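Local coordinates for protein endoglucanase (Acetivibrio cellulolyticus, PDB 5NRM) that binds the type I dockerin of a family 5 cellulase through this cohesin domain of a larger scaffoldin, which probably also hydrolyses beta-1,4-glucosidic linkages in cellulose, at residues Ser25-Lys29 against Asn30-Thr34; Leu77-Asp80 against Tyr81-Thr85. One frame throughout, in Å; residues are numbered along the deposited sequence.

Contact 1: Ser25-Lys29 against Asn30-Thr34; sequences SGISK and NGIST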
loop_
_atom_site.group_PDB
_atom_site.type_symbol
_atom_site.label_atom_id
_atom_site.label_comp_id
_atom_site.label_asym_id
_atom_site.label_seq_id
_atom_site.Cartn_x
_atom_site.Cartn_y
_atom_site.Cartn_z
ATOM N N SER A 25 4.584 -10.307 8.448
ATOM C CA SER A 25 5.420 -11.301 9.082
ATOM C C SER A 25 6.005 -12.224 8.035
ATOM O O SER A 25 5.439 -12.381 6.964
ATOM C CB SER A 25 4.664 -12.103 10.156
ATOM O OG SER A 25 3.821 -13.069 9.548
ATOM N N GLY A 26 7.143 -12.790 8.377
ATOM C CA GLY A 26 7.864 -13.667 7.448
ATOM C C GLY A 26 8.572 -12.967 6.325
ATOM O O GLY A 26 8.792 -13.546 5.236
ATOM N N ILE A 27 8.946 -11.710 6.548
ATOM C CA ILE A 27 9.788 -10.995 5.577
ATOM C C ILE A 27 11.081 -11.758 5.516
ATOM O O ILE A 27 11.650 -12.120 6.552
ATOM C CB ILE A 27 10.038 -9.561 6.032
ATOM C CG1 ILE A 27 8.715 -8.803 5.986
ATOM C CG2 ILE A 27 11.041 -8.862 5.145
ATOM C CD1 ILE A 27 8.740 -7.406 6.589
ATOM N N SER A 28 11.525 -12.061 4.292
ATOM C CA SER A 28 12.820 -12.785 4.048
ATOM C C SER A 28 14.025 -11.846 4.166
ATOM O O SER A 28 13.865 -10.616 4.291
ATOM C CB SER A 28 12.864 -13.405 2.649
ATOM O OG SER A 28 12.943 -12.383 1.630
ATOM N N LYS A 29 15.231 -12.420 4.101
ATOM C CA LYS A 29 16.436 -11.592 4.047
ATOM C C LYS A 29 16.450 -10.673 2.795
ATOM O O LYS A 29 17.144 -9.644 2.848
ATOM C CB LYS A 29 17.725 -12.433 4.134
ATOM C CG LYS A 29 17.942 -13.001 5.545
ATOM C CD LYS A 29 19.073 -14.031 5.537
ATOM C CE LYS A 29 18.978 -14.878 6.797
ATOM N NZ LYS A 29 20.306 -15.238 7.290
ATOM N N ASN A 30 15.610 -10.939 1.774
ATOM C CA ASN A 30 15.488 -10.038 0.617
ATOM C C ASN A 30 14.645 -8.825 0.886
ATOM O O ASN A 30 14.596 -7.873 0.101
ATOM C CB ASN A 30 14.971 -10.777 -0.605
ATOM C CG ASN A 30 15.919 -11.876 -1.045
ATOM O OD1 ASN A 30 17.112 -11.750 -0.929
ATOM N ND2 ASN A 30 15.376 -12.960 -1.537
ATOM N N GLY A 31 13.992 -8.814 2.042
ATOM C CA GLY A 31 13.264 -7.643 2.438
ATOM C C GLY A 31 11.983 -7.330 1.642
ATOM O O GLY A 31 11.529 -8.125 0.796
ATOM N N ILE A 32 11.408 -6.163 1.916
ATOM C CA ILE A 32 10.299 -5.633 1.169
ATOM C C ILE A 32 10.660 -4.240 0.702
ATOM O O ILE A 32 10.862 -3.339 1.545
ATOM C CB ILE A 32 9.014 -5.585 2.011
ATOM C CG1 ILE A 32 8.558 -6.998 2.410
ATOM C CG2 ILE A 32 7.915 -4.786 1.318
ATOM C CD1 ILE A 32 8.165 -7.929 1.301
ATOM N N SER A 33 10.733 -4.034 -0.607
ATOM C CA SER A 33 11.021 -2.745 -1.228
ATOM C C SER A 33 9.811 -2.038 -1.779
ATOM O O SER A 33 9.898 -0.845 -2.033
ATOM C CB SER A 33 12.048 -2.858 -2.338
ATOM O OG SER A 33 13.303 -3.319 -1.848
ATOM N N THR A 34 8.720 -2.753 -2.018
ATOM C CA THR A 34 7.497 -2.113 -2.553
ATOM C C THR A 34 6.269 -2.757 -1.949
ATOM O O THR A 34 6.281 -3.987 -1.666
ATOM C CB THR A 34 7.382 -2.248 -4.139
ATOM O OG1 THR A 34 6.637 -3.422 -4.515
ATOM C CG2 THR A 34 8.665 -2.419 -4.822
HETATM O O HOH W 1 10.766 -10.623 1.626
#
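S28 and N30 meet where the chain reverses, and they illustrate how a short serine side chain can reinforce a backbone turn. The S28 hydroxyl is swung between its own backbone N and carbonyl carbon (chi1 69°), which brings OG alongside the start of N30. OG accepts the amide hydrogen of N30 N at 3.0 Å, a bent bond of 139°, and lies 3.4 Å from N30 CB. G31 N donates to S28 O at 2.9 Å, closing the turn. A water spans the mouth of the bend: it accepts from S28 N and donates to G31 O at 2.7 Å, joining the two arms where they do not bond directly.

The tightly packed part is apolar. I27 points toward the returning chain and rests its CG2 branch on the bare backbone of G31, 3.7 Å from CA. The I27 and I32 side chains cross at about a right angle, with I27 CG1 4.0 Å from I32 CG1. G31 and I32 are buried here, whereas S28, K29 and N30 form the exposed crest; of the K29 side chain only CB touches the following residues, and the chain beyond it heads away. Neighbouring loops hold both arms: the carboxylate of D91 accepts from the amides of G26 and I27, while S124 bonds to the N30 backbone. Farther on, S33 and T34 both face G122 in a classic beta bulge.

The loop leads from strand 17-25 to strand 34-41 of the cohesin domain, and its bend is a type I beta turn from S28 to G31 overlaid by an ST turn.

Contact 2: Leu77-Asp80 against Tyr81-Thr85; sequences LFLD and YTMST
Y81 turns its ring back across L79, the two side chains meeting at about a right angle. L79 CD2 lies off the ring plane, beside Y81 CD1 at 4.0 Å, while L79 O lies at the ring edge, in its plane. The same ring stacks edge-to-face with F52 of the bound dockerin chain, whose R20 donates to Y81 O, so this part of the loop belongs to the cohesin-dockerin interface.

T82 comes next and is gripped twice by one carboxylate oxygen. Its hydroxyl donates to the syn lone pair of D80 OD1 at 2.7 Å, and its amide N reaches the same oxygen at 2.9 Å from 55° above the carboxylate plane. The D80 carboxylate can do this because CG stands anti to the backbone N (chi1 172°), projecting forward into the bend. The amide bond makes an Asx turn, set on the type I beta turn that runs from D80 to M83 and ends strand 73-79.

M83 closes that turn, its N donating to D80 O at 2.8 Å. Its side chain, bent at chi2 and chi3, brings SD to 3.9 Å from L79 CD1. S84 then gives its amide to the other carboxylate oxygen, D80 OD2, at 3.1 Å; G86 N also donates to OD2. T85 N makes a weak, long bond back to T82 OG1.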
loop_
_atom_site.group_PDB
_atom_site.type_symbol
_atom_site.label_atom_id
_atom_site.label_comp_id
_atom_site.label_asym_id
_atom_site.label_seq_id
_atom_site.Cartn_x
_atom_site.Cartn_y
_atom_site.Cartn_z
ATOM N N LEU A 77 0.451 2.497 0.092
ATOM C CA LEU A 77 1.549 2.415 -0.838
ATOM C C LEU A 77 2.866 2.564 -0.067
ATOM O O LEU A 77 3.010 3.508 0.749
ATOM C CB LEU A 77 1.449 3.576 -1.856
ATOM C CG LEU A 77 2.586 3.645 -2.890
ATOM C CD1 LEU A 77 2.558 2.483 -3.822
ATOM C CD2 LEU A 77 2.357 4.892 -3.726
ATOM N N PHE A 78 3.869 1.772 -0.401
ATOM C CA PHE A 78 5.222 1.897 0.112
ATOM C C PHE A 78 6.221 1.667 -1.036
ATOM O O PHE A 78 6.038 0.756 -1.862
ATOM C CB PHE A 78 5.529 0.869 1.234
ATOM C CG PHE A 78 6.965 0.776 1.618
ATOM C CD1 PHE A 78 7.602 1.746 2.460
ATOM C CD2 PHE A 78 7.750 -0.215 1.087
ATOM C CE1 PHE A 78 8.940 1.654 2.744
ATOM C CE2 PHE A 78 9.120 -0.333 1.391
ATOM C CZ PHE A 78 9.735 0.632 2.190
ATOM N N LEU A 79 7.307 2.451 -1.063
ATOM C CA LEU A 79 8.452 2.149 -1.891
ATOM C C LEU A 79 9.705 2.639 -1.221
ATOM O O LEU A 79 9.719 3.771 -0.692
ATOM C CB LEU A 79 8.256 2.926 -3.231
ATOM C CG LEU A 79 9.414 2.776 -4.252
ATOM C CD1 LEU A 79 9.557 1.339 -4.775
ATOM C CD2 LEU A 79 9.282 3.754 -5.389
ATOM N N ASP A 80 10.755 1.858 -1.296
ATOM C CA ASP A 80 12.095 2.348 -0.945
ATOM C C ASP A 80 12.573 3.285 -2.001
ATOM O O ASP A 80 13.083 2.829 -3.006
ATOM C CB ASP A 80 13.100 1.190 -0.765
ATOM C CG ASP A 80 14.522 1.658 -0.589
ATOM O OD1 ASP A 80 14.685 2.886 -0.322
ATOM O OD2 ASP A 80 15.432 0.827 -0.818
ATOM N N TYR A 81 12.366 4.592 -1.822
ATOM C CA TYR A 81 12.691 5.555 -2.894
ATOM C C TYR A 81 14.187 5.494 -3.206
ATOM O O TYR A 81 14.542 5.893 -4.321
ATOM C CB TYR A 81 12.355 6.986 -2.476
ATOM C CG TYR A 81 10.942 7.415 -2.810
ATOM C CD1 TYR A 81 9.847 6.579 -2.570
ATOM C CD2 TYR A 81 10.691 8.619 -3.389
ATOM C CE1 TYR A 81 8.561 6.985 -2.850
ATOM C CE2 TYR A 81 9.390 9.046 -3.638
ATOM C CZ TYR A 81 8.334 8.222 -3.392
ATOM O OH TYR A 81 7.014 8.558 -3.628
ATOM N N THR A 82 15.047 5.002 -2.309
ATOM C CA THR A 82 16.439 4.871 -2.659
ATOM C C THR A 82 16.710 3.728 -3.654
ATOM O O THR A 82 17.804 3.655 -4.240
ATOM C CB THR A 82 17.391 4.674 -1.459
ATOM O OG1 THR A 82 17.304 3.355 -0.938
ATOM C CG2 THR A 82 17.118 5.725 -0.361
ATOM N N MET A 83 15.814 2.767 -3.684
ATOM C CA MET A 83 15.966 1.519 -4.476
ATOM C C MET A 83 17.328 0.893 -4.185
ATOM O O MET A 83 18.018 0.407 -5.109
ATOM C CB MET A 83 15.739 1.777 -5.970
ATOM C CG MET A 83 14.333 2.278 -6.316
ATOM S SD MET A 83 13.167 0.912 -6.175
ATOM C CE MET A 83 13.720 -0.266 -7.323
ATOM N N SER A 84 17.728 0.848 -2.922
ATOM C CA SER A 84 19.047 0.373 -2.584
ATOM C C SER A 84 19.125 -0.268 -1.229
ATOM O O SER A 84 19.040 -1.472 -1.100
ATOM C CB SER A 84 20.061 1.514 -2.735
ATOM O OG SER A 84 21.306 1.056 -2.266
ATOM N N THR A 85 19.161 0.497 -0.171
ATOM C CA THR A 85 19.291 -0.161 1.149
ATOM C C THR A 85 18.199 0.266 2.090
ATOM O O THR A 85 18.293 0.132 3.290
ATOM C CB THR A 85 20.596 0.251 1.780
ATOM O OG1 THR A 85 20.622 1.699 1.738
ATOM C CG2 THR A 85 21.781 -0.401 0.977
#

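In the fold
Contact 1 closes before contact 2 opens along the chain, and their centres lie about 12 Å apart on the same side of the chain's centre. The first leads into strand 34-41 and the second leaves strand 73-79; these strands pair antiparallel, which brings the two loops together at one end of the sheet. They touch directly: D80 N and S33 O are 2.9 Å apart, a probable hydrogen bond, and F78 CE2 packs 3.5 Å from I32 O. The bound dockerin chain reaches both, bonding to T34 through its S13 and coming within reach of six residues of contact 2, so these neighbouring strand ends together contribute to the dockerin-binding surface.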